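Local coordinates for protein transcriptional regulator, IclR family (Ruegeria sp. TM1040, PDB 3R4K) that probably regulates transcription as an IclR-family factor, binding DNA through a helix-turn-helix domain and sensing an effector through a GAF-like C-terminal domain, at residues A[79-83]-A[99-103]; A[91-97]-A[114-119]; A[195-201]-A[214-220]. One frame throughout, in Å; residues are numbered along the deposited sequence.

How the contacts relate
All three contacts are structural packing within the C-terminal domain, which in IclR relatives binds effectors, and lie around one six-stranded antiparallel sheet. Contacts 1 and 2 share helix 79-94: contact 1 lays its first turn on strand 97-104, and contact 2, its centre about 17 Å from that of contact 1, ties its last turn to the loop after strand 107-114. Contact 3 is the hairpin beside them, its centre about 12 Å from that of contact 2 and about 16 Å from that of contact 1. Strand 97-104 joins all three, since H99 O lies 2.8 Å from A215 N and T97 O lies 2.8 Å from A217 N, both probable hydrogen bonds.

Contact 1 of 3, residues A[79-83]-A[99-103]; sequences ILSAS and HLSLL
I79 and L80, on the first turn of helix 79-94, meet L100 and L102 of strand 97-104 through methyl and methylene groups alone. The I79 side chain touches both leucines: its CG1 rests on L100 CD2 at 3.8 Å, while CG2 and the terminal CD1 reach the two methyls of L102, CG2 meeting L102 CD1 at 3.8 Å. CG1 stands anti to the backbone N (chi1 177°), which sets it against L100. I79 and L102 run past one another in opposite directions, which brings I79 CD1 alongside L102 CD2. L80 comes in from the flank, and its CD2 methyl bridges the pair, 3.9 Å from L100 CD2 and 3.9 Å from L102 CD1. L100 CD2 is thus a methyl shared by three helix residues, touched by I79, L80 and also S83, whose CB approaches it to 3.6 Å.

The polar part stays on the helix side. S83 OG donates to L80 O, one turn back, at 2.7 Å, and the hydroxyl lies 32° off that carbonyl's plane. It also bonds to S112 OG on strand 107-114, so this buried hydroxyl is satisfied while its CB turns to the leucine.

The helix runs nearly antiparallel to the strand, at 166°, with their axes 10.1 Å apart, as in the helix-on-sheet layering of GAF/profilin-like folds. L242 of helix 225-245 also packs on L100. Between these two segments, cohesion therefore comes from shape and apolar burial, with the serine hydroxyl bound to neighbours other than the strand it faces.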
loop_
_atom_site.group_PDB
_atom_site.type_symbol
_atom_site.label_atom_id
_atom_site.label_comp_id
_atom_site.label_asym_id
_atom_site.label_seq_id
_atom_site.Cartn_x
_atom_site.Cartn_y
_atom_site.Cartn_z
ATOM N N ILE A 79 4.878 -9.088 -1.339
ATOM C CA ILE A 79 5.208 -9.456 -2.756
ATOM C C ILE A 79 5.988 -10.809 -2.845
ATOM O O ILE A 79 5.714 -11.618 -3.741
ATOM C CB ILE A 79 5.973 -8.306 -3.519
ATOM C CG1 ILE A 79 6.381 -8.715 -4.963
ATOM C CG2 ILE A 79 7.196 -7.813 -2.741
ATOM C CD1 ILE A 79 6.154 -7.687 -6.011
ATOM N N LEU A 80 6.924 -11.060 -1.912
ATOM C CA LEU A 80 7.712 -12.292 -1.956
ATOM C C LEU A 80 6.876 -13.525 -1.570
ATOM O O LEU A 80 7.136 -14.620 -2.065
ATOM C CB LEU A 80 8.997 -12.187 -1.109
ATOM C CG LEU A 80 10.000 -11.063 -1.562
ATOM C CD1 LEU A 80 11.161 -10.951 -0.622
ATOM C CD2 LEU A 80 10.516 -11.254 -2.993
ATOM N N SER A 81 5.850 -13.338 -0.741
ATOM C CA SER A 81 4.931 -14.408 -0.355
ATOM C C SER A 81 4.013 -14.754 -1.539
ATOM O O SER A 81 3.776 -15.938 -1.802
ATOM C CB SER A 81 4.125 -13.993 0.865
ATOM O OG SER A 81 3.174 -14.975 1.229
ATOM N N ALA A 82 3.563 -13.722 -2.291
ATOM C CA ALA A 82 2.741 -13.875 -3.496
ATOM C C ALA A 82 3.533 -14.544 -4.645
ATOM O O ALA A 82 2.949 -15.239 -5.484
ATOM C CB ALA A 82 2.231 -12.517 -3.953
ATOM N N SER A 83 4.855 -14.319 -4.679
ATOM C CA SER A 83 5.733 -14.850 -5.714
ATOM C C SER A 83 5.931 -16.370 -5.607
ATOM O O SER A 83 6.135 -17.013 -6.635
ATOM C CB SER A 83 7.089 -14.152 -5.664
ATOM O OG SER A 83 7.916 -14.677 -4.638
ATOM N N HIS A 99 13.070 -16.506 -11.186
ATOM C CA HIS A 99 13.419 -15.620 -10.084
ATOM C C HIS A 99 12.760 -14.253 -10.193
ATOM O O HIS A 99 12.514 -13.745 -11.290
ATOM C CB HIS A 99 14.942 -15.473 -9.888
ATOM C CG HIS A 99 15.697 -14.908 -11.043
ATOM N ND1 HIS A 99 16.198 -13.612 -11.013
ATOM C CD2 HIS A 99 16.090 -15.508 -12.193
ATOM C CE1 HIS A 99 16.834 -13.449 -12.163
ATOM N NE2 HIS A 99 16.801 -14.570 -12.905
ATOM N N LEU A 100 12.449 -13.681 -9.027
ATOM C CA LEU A 100 11.879 -12.355 -8.886
ATOM C C LEU A 100 12.944 -11.438 -8.314
ATOM O O LEU A 100 13.554 -11.738 -7.285
ATOM C CB LEU A 100 10.608 -12.363 -8.000
ATOM C CG LEU A 100 9.956 -10.994 -7.691
ATOM C CD1 LEU A 100 9.388 -10.315 -8.958
ATOM C CD2 LEU A 100 8.914 -11.122 -6.564
ATOM N N SER A 101 13.198 -10.338 -9.010
ATOM C CA SER A 101 14.157 -9.339 -8.552
ATOM C C SER A 101 13.401 -8.041 -8.304
ATOM O O SER A 101 12.426 -7.732 -9.016
ATOM C CB SER A 101 15.304 -9.166 -9.541
ATOM O OG SER A 101 14.829 -8.799 -10.822
ATOM N N LEU A 102 13.789 -7.328 -7.234
ATOM C CA LEU A 102 13.106 -6.090 -6.864
ATOM C C LEU A 102 14.058 -4.935 -6.754
ATOM O O LEU A 102 15.208 -5.104 -6.352
ATOM C CB LEU A 102 12.355 -6.238 -5.529
ATOM C CG LEU A 102 11.228 -7.247 -5.451
ATOM C CD1 LEU A 102 10.801 -7.447 -4.004
ATOM C CD2 LEU A 102 10.038 -6.827 -6.304
ATOM N N LEU A 103 13.553 -3.738 -7.060
ATOM C CA LEU A 103 14.317 -2.511 -6.903
ATOM C C LEU A 103 14.478 -2.218 -5.413
ATOM O O LEU A 103 13.488 -2.150 -4.681
ATOM C CB LEU A 103 13.652 -1.335 -7.626
ATOM C CG LEU A 103 13.921 -1.228 -9.121
ATOM C CD1 LEU A 103 13.004 -0.224 -9.756
ATOM C CD2 LEU A 103 15.349 -0.843 -9.392
#

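Contact 2 of 3, residues A[91-97]-A[114-119]; sequences SEDTGET and AYSSRN
S91 and S116 face each other where helix 79-94 ends, and S116 OG donates to S91 O at 3.0 Å. That carbonyl also takes G95 N from the opposite face of its plane, so two donors grip it. Having OG anti to the backbone N (chi1 -179°) brings the S116 hydroxyl to S91 O, which it meets from above the carbonyl plane. The same OG accepts from R118 N at 3.3 Å, closing an ST turn in the loop.

E92 supplies the second polar link. Its chain bends at chi2 to bring the carboxylate back to S117, where both oxygens are used on their syn side: OE1 takes S117 N at 2.9 Å (162° at the hydrogen) and OE2 takes S117 OG at 2.7 Å. These two bonds fix how the carboxylate is turned.

The segment pair joins the C-terminal end of the helix, just before strand 97-104 of the central sheet, to the loop that follows strand 107-114. G95, with positive phi, turns the chain out of the helix, and T94 OG1 accepts from E96 N in another ST turn. S91 OG bonds to E96 O in its carbonyl plane and also to T98 OG1.

A water holds the other end, accepting from S116 N at 2.8 Å and donating to T97 OG1 at 3.0 Å; T97 OG1 is bonded to V123 O as well.

T97 OG1 sits at the edge of the Y115 ring, in its plane, 3.5 Å from CD1, and T97 CG2 lies beside CE1. The R118 guanidinium lies against the end of the helix backbone, edge to the T94-G95 link and one face under E92 O, none of these pairs forming a hydrogen bond.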
loop_
_atom_site.group_PDB
_atom_site.type_symbol
_atom_site.label_atom_id
_atom_site.label_comp_id
_atom_site.label_asym_id
_atom_site.label_seq_id
_atom_site.Cartn_x
_atom_site.Cartn_y
_atom_site.Cartn_z
ATOM N N SER A 91 8.375 -22.408 -12.995
ATOM C CA SER A 91 9.510 -23.342 -13.044
ATOM C C SER A 91 9.061 -24.704 -13.519
ATOM O O SER A 91 9.800 -25.359 -14.233
ATOM C CB SER A 91 10.187 -23.469 -11.685
ATOM O OG SER A 91 11.078 -22.389 -11.481
ATOM N N GLU A 92 7.838 -25.110 -13.171
ATOM C CA GLU A 92 7.301 -26.392 -13.590
ATOM C C GLU A 92 6.889 -26.378 -15.051
ATOM O O GLU A 92 7.125 -27.361 -15.751
ATOM C CB GLU A 92 6.138 -26.824 -12.687
ATOM C CG GLU A 92 6.624 -27.425 -11.364
ATOM C CD GLU A 92 7.779 -28.427 -11.427
ATOM O OE1 GLU A 92 8.933 -28.013 -11.164
ATOM O OE2 GLU A 92 7.537 -29.618 -11.741
ATOM N N ASP A 93 6.330 -25.260 -15.520
ATOM C CA ASP A 93 5.886 -25.105 -16.900
ATOM C C ASP A 93 7.052 -24.991 -17.897
ATOM O O ASP A 93 6.963 -25.530 -19.006
ATOM C CB ASP A 93 4.974 -23.880 -17.022
ATOM C CG ASP A 93 3.615 -24.029 -16.348
ATOM O OD1 ASP A 93 3.161 -25.187 -16.163
ATOM O OD2 ASP A 93 2.983 -22.989 -16.039
ATOM N N THR A 94 8.139 -24.312 -17.504
ATOM C CA THR A 94 9.304 -24.075 -18.368
ATOM C C THR A 94 10.417 -25.104 -18.173
ATOM O O THR A 94 11.271 -25.262 -19.057
ATOM C CB THR A 94 9.869 -22.673 -18.113
ATOM O OG1 THR A 94 10.313 -22.589 -16.752
ATOM C CG2 THR A 94 8.859 -21.567 -18.403
ATOM N N GLY A 95 10.435 -25.753 -17.012
ATOM C CA GLY A 95 11.485 -26.714 -16.678
ATOM C C GLY A 95 12.796 -26.045 -16.308
ATOM O O GLY A 95 13.828 -26.707 -16.163
ATOM N N GLU A 96 12.739 -24.719 -16.096
ATOM C CA GLU A 96 13.894 -23.879 -15.807
ATOM C C GLU A 96 13.761 -23.086 -14.499
ATOM O O GLU A 96 12.695 -23.047 -13.902
ATOM C CB GLU A 96 14.130 -22.923 -16.984
ATOM C CG GLU A 96 14.329 -23.635 -18.314
ATOM C CD GLU A 96 15.542 -24.538 -18.456
ATOM O OE1 GLU A 96 16.442 -24.485 -17.588
ATOM O OE2 GLU A 96 15.616 -25.262 -19.474
ATOM N N THR A 97 14.875 -22.486 -14.044
ATOM C CA THR A 97 14.942 -21.677 -12.830
ATOM C C THR A 97 14.236 -20.358 -13.068
ATOM O O THR A 97 14.482 -19.704 -14.080
ATOM C CB THR A 97 16.416 -21.461 -12.434
ATOM O OG1 THR A 97 17.005 -22.749 -12.220
ATOM C CG2 THR A 97 16.583 -20.557 -11.181
ATOM N N ALA A 114 12.838 -20.101 -7.622
ATOM C CA ALA A 114 12.358 -21.477 -7.599
ATOM C C ALA A 114 13.130 -22.308 -8.617
ATOM O O ALA A 114 13.547 -21.787 -9.659
ATOM C CB ALA A 114 10.869 -21.535 -7.888
ATOM N N TYR A 115 13.362 -23.585 -8.279
ATOM C CA TYR A 115 14.011 -24.564 -9.148
ATOM C C TYR A 115 12.960 -25.530 -9.675
ATOM O O TYR A 115 11.995 -25.843 -8.973
ATOM C CB TYR A 115 15.133 -25.325 -8.411
ATOM C CG TYR A 115 16.284 -24.442 -7.970
ATOM C CD1 TYR A 115 17.011 -23.690 -8.893
ATOM C CD2 TYR A 115 16.666 -24.375 -6.638
ATOM C CE1 TYR A 115 18.066 -22.873 -8.490
ATOM C CE2 TYR A 115 17.728 -23.568 -6.228
ATOM C CZ TYR A 115 18.427 -22.825 -7.158
ATOM O OH TYR A 115 19.474 -22.037 -6.756
ATOM N N SER A 116 13.129 -25.991 -10.911
ATOM C CA SER A 116 12.209 -26.952 -11.494
ATOM C C SER A 116 12.554 -28.363 -11.074
ATOM O O SER A 116 13.720 -28.661 -10.837
ATOM C CB SER A 116 12.248 -26.865 -13.009
ATOM O OG SER A 116 11.334 -27.797 -13.569
ATOM N N SER A 117 11.555 -29.248 -11.036
ATOM C CA SER A 117 11.773 -30.653 -10.693
ATOM C C SER A 117 12.348 -31.422 -11.878
ATOM O O SER A 117 13.025 -32.432 -11.676
ATOM C CB SER A 117 10.465 -31.306 -10.240
ATOM O OG SER A 117 9.495 -31.373 -11.276
ATOM N N ARG A 118 12.068 -30.945 -13.108
ATOM C CA ARG A 118 12.364 -31.583 -14.395
ATOM C C ARG A 118 13.853 -31.830 -14.710
ATOM O O ARG A 118 14.193 -32.974 -15.053
ATOM C CB ARG A 118 11.740 -30.796 -15.558
ATOM C CG ARG A 118 10.220 -30.690 -15.479
ATOM C CD ARG A 118 9.583 -30.679 -16.847
ATOM N NE ARG A 118 9.362 -29.323 -17.343
ATOM C CZ ARG A 118 8.698 -29.032 -18.458
ATOM N NH1 ARG A 118 8.178 -30.001 -19.202
ATOM N NH2 ARG A 118 8.541 -27.771 -18.833
ATOM N N ASN A 119 14.725 -30.798 -14.691
ATOM C CA ASN A 119 16.116 -31.065 -15.102
ATOM C C ASN A 119 17.068 -31.074 -13.929
ATOM O O ASN A 119 16.926 -30.239 -13.047
ATOM C CB ASN A 119 16.575 -30.042 -16.134
ATOM C CG ASN A 119 15.631 -29.913 -17.300
ATOM O OD1 ASN A 119 14.736 -29.065 -17.301
ATOM N ND2 ASN A 119 15.742 -30.796 -18.275
HETATM O O HOH W 1 15.463 -25.268 -12.365
#

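Contact 3 of 3, residues A[195-201]-A[214-220]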
loop_
_atom_site.group_PDB
_atom_site.type_symbol
_atom_site.label_atom_id
_atom_site.label_comp_id
_atom_site.label_asym_id
_atom_site.label_seq_id
_atom_site.Cartn_x
_atom_site.Cartn_y
_atom_site.Cartn_z
ATOM N N GLU A 195 26.885 -18.674 -20.803
ATOM C CA GLU A 195 26.060 -19.840 -21.173
ATOM C C GLU A 195 24.708 -19.887 -20.407
ATOM O O GLU A 195 24.107 -20.962 -20.228
ATOM C CB GLU A 195 26.834 -21.177 -21.033
ATOM C CG GLU A 195 28.199 -21.236 -21.729
ATOM C CD GLU A 195 28.325 -20.627 -23.117
ATOM O OE1 GLU A 195 27.809 -21.230 -24.088
ATOM O OE2 GLU A 195 28.962 -19.554 -23.234
ATOM N N VAL A 196 24.195 -18.703 -20.032
ATOM C CA VAL A 196 22.880 -18.588 -19.411
ATOM C C VAL A 196 22.027 -17.714 -20.320
ATOM O O VAL A 196 22.428 -16.592 -20.641
ATOM C CB VAL A 196 22.910 -18.077 -17.948
ATOM C CG1 VAL A 196 21.494 -17.936 -17.391
ATOM C CG2 VAL A 196 23.736 -19.007 -17.065
ATOM N N HIS A 197 20.882 -18.244 -20.762
ATOM C CA HIS A 197 19.912 -17.537 -21.601
ATOM C C HIS A 197 18.709 -17.187 -20.735
ATOM O O HIS A 197 18.002 -18.089 -20.283
ATOM C CB HIS A 197 19.495 -18.377 -22.827
ATOM C CG HIS A 197 18.672 -17.630 -23.828
ATOM N ND1 HIS A 197 18.876 -17.792 -25.188
ATOM C CD2 HIS A 197 17.676 -16.732 -23.641
ATOM C CE1 HIS A 197 17.990 -17.011 -25.780
ATOM N NE2 HIS A 197 17.255 -16.346 -24.886
ATOM N N SER A 198 18.493 -15.890 -20.481
ATOM C CA SER A 198 17.395 -15.428 -19.651
ATOM C C SER A 198 16.333 -14.637 -20.432
ATOM O O SER A 198 16.629 -13.982 -21.433
ATOM C CB SER A 198 17.904 -14.583 -18.484
ATOM O OG SER A 198 19.297 -14.304 -18.501
ATOM N N HIS A 199 15.081 -14.742 -19.958
ATOM C CA HIS A 199 13.871 -14.056 -20.413
ATOM C C HIS A 199 13.290 -13.329 -19.218
ATOM O O HIS A 199 13.216 -13.930 -18.141
ATOM C CB HIS A 199 12.835 -15.056 -20.950
ATOM C CG HIS A 199 13.160 -15.675 -22.265
ATOM N ND1 HIS A 199 14.064 -16.718 -22.367
ATOM C CD2 HIS A 199 12.613 -15.446 -23.481
ATOM C CE1 HIS A 199 14.078 -17.051 -23.644
ATOM N NE2 HIS A 199 13.221 -16.311 -24.352
ATOM N N ALA A 200 12.867 -12.066 -19.375
ATOM C CA ALA A 200 12.287 -11.330 -18.247
ATOM C C ALA A 200 11.210 -10.363 -18.669
ATOM O O ALA A 200 11.256 -9.803 -19.763
ATOM C CB ALA A 200 13.361 -10.585 -17.478
ATOM N N VAL A 201 10.232 -10.183 -17.778
ATOM C CA VAL A 201 9.106 -9.260 -17.934
ATOM C C VAL A 201 9.097 -8.308 -16.737
ATOM O O VAL A 201 9.432 -8.735 -15.626
ATOM C CB VAL A 201 7.721 -9.968 -18.118
ATOM C CG1 VAL A 201 7.641 -10.697 -19.454
ATOM C CG2 VAL A 201 7.377 -10.897 -16.953
ATOM N N LEU A 214 10.277 -10.360 -13.235
ATOM C CA LEU A 214 10.091 -11.795 -13.125
ATOM C C LEU A 214 10.859 -12.439 -14.281
ATOM O O LEU A 214 10.677 -12.032 -15.436
ATOM C CB LEU A 214 8.594 -12.149 -13.146
ATOM C CG LEU A 214 8.262 -13.628 -13.030
ATOM C CD1 LEU A 214 8.734 -14.188 -11.716
ATOM C CD2 LEU A 214 6.790 -13.865 -13.221
ATOM N N ALA A 215 11.758 -13.392 -13.982
ATOM C CA ALA A 215 12.605 -13.970 -15.020
ATOM C C ALA A 215 12.667 -15.475 -15.015
ATOM O O ALA A 215 12.389 -16.116 -14.000
ATOM C CB ALA A 215 14.014 -13.419 -14.892
ATOM N N VAL A 216 13.081 -16.029 -16.178
ATOM C CA VAL A 216 13.336 -17.452 -16.439
ATOM C C VAL A 216 14.787 -17.552 -16.910
ATOM O O VAL A 216 15.106 -16.997 -17.958
ATOM C CB VAL A 216 12.321 -18.052 -17.470
ATOM C CG1 VAL A 216 12.706 -19.478 -17.886
ATOM C CG2 VAL A 216 10.903 -18.017 -16.914
ATOM N N ALA A 217 15.665 -18.192 -16.115
ATOM C CA ALA A 217 17.093 -18.396 -16.421
ATOM C C ALA A 217 17.307 -19.818 -16.853
ATOM O O ALA A 217 16.969 -20.755 -16.125
ATOM C CB ALA A 217 17.960 -18.074 -15.218
ATOM N N ALA A 218 17.843 -19.995 -18.045
ATOM C CA ALA A 218 18.063 -21.328 -18.582
ATOM C C ALA A 218 19.464 -21.510 -19.148
ATOM O O ALA A 218 20.062 -20.543 -19.616
ATOM C CB ALA A 218 17.044 -21.585 -19.673
ATOM N N PRO A 219 19.999 -22.744 -19.190
ATOM C CA PRO A 219 21.276 -22.945 -19.885
ATOM C C PRO A 219 21.071 -22.739 -21.383
ATOM O O PRO A 219 20.029 -23.116 -21.937
ATOM C CB PRO A 219 21.625 -24.407 -19.576
ATOM C CG PRO A 219 20.662 -24.845 -18.537
ATOM C CD PRO A 219 19.450 -24.029 -18.721
ATOM N N THR A 220 22.053 -22.137 -22.042
ATOM C CA THR A 220 22.009 -21.914 -23.483
ATOM C C THR A 220 21.783 -23.255 -24.221
ATOM O O THR A 220 20.970 -23.301 -25.144
ATOM C CB THR A 220 23.286 -21.207 -23.907
ATOM O OG1 THR A 220 23.281 -19.919 -23.294
ATOM C CG2 THR A 220 23.392 -21.038 -25.402
#
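H197 N reaches A218 O at 2.7 Å, the shortest hydrogen bond between these two segments. A218 N answers to H197 O at 2.9 Å. Two further reciprocal pairs follow, H199 with V216 and V201 with L214, each making both backbone bonds of an antiparallel hydrogen-bonded pair. Between them stand the non-hydrogen-bonded pairs S198 with A217 and A200 with A215, where CA-H groups lean on carbonyls; S198 CA is 3.3 Å from V216 O. Past the strand ends, T220 N donates to E195 O at 3.0 Å.

Side chains sort by face. On the one bearing S198 and A200, small groups meet: A200 CB lies 3.9 Å from A215 CB, and S138 of helix 137-143 packs on both alanines. On the other, V201 and L214 run alongside each other in the same direction, with V201 CG2 4.2 Å from L214 CB. L214 and V216 there meet helix 79-94, and H199 meets helix 225-245. The H197 ring, held anti to its own N (chi1 -171°), swings away from A218, and its NE2 bonds to Q187.

Strands 196-204 and 210-219 form a beta hairpin inside the six-stranded sheet, its neighbours being strands 186-189 and 97-104. Backbone bonds thus set the register here, while the alanine-rich face leaves side chains short enough for a helix to lie close and the other face gives bulkier groups to two helices.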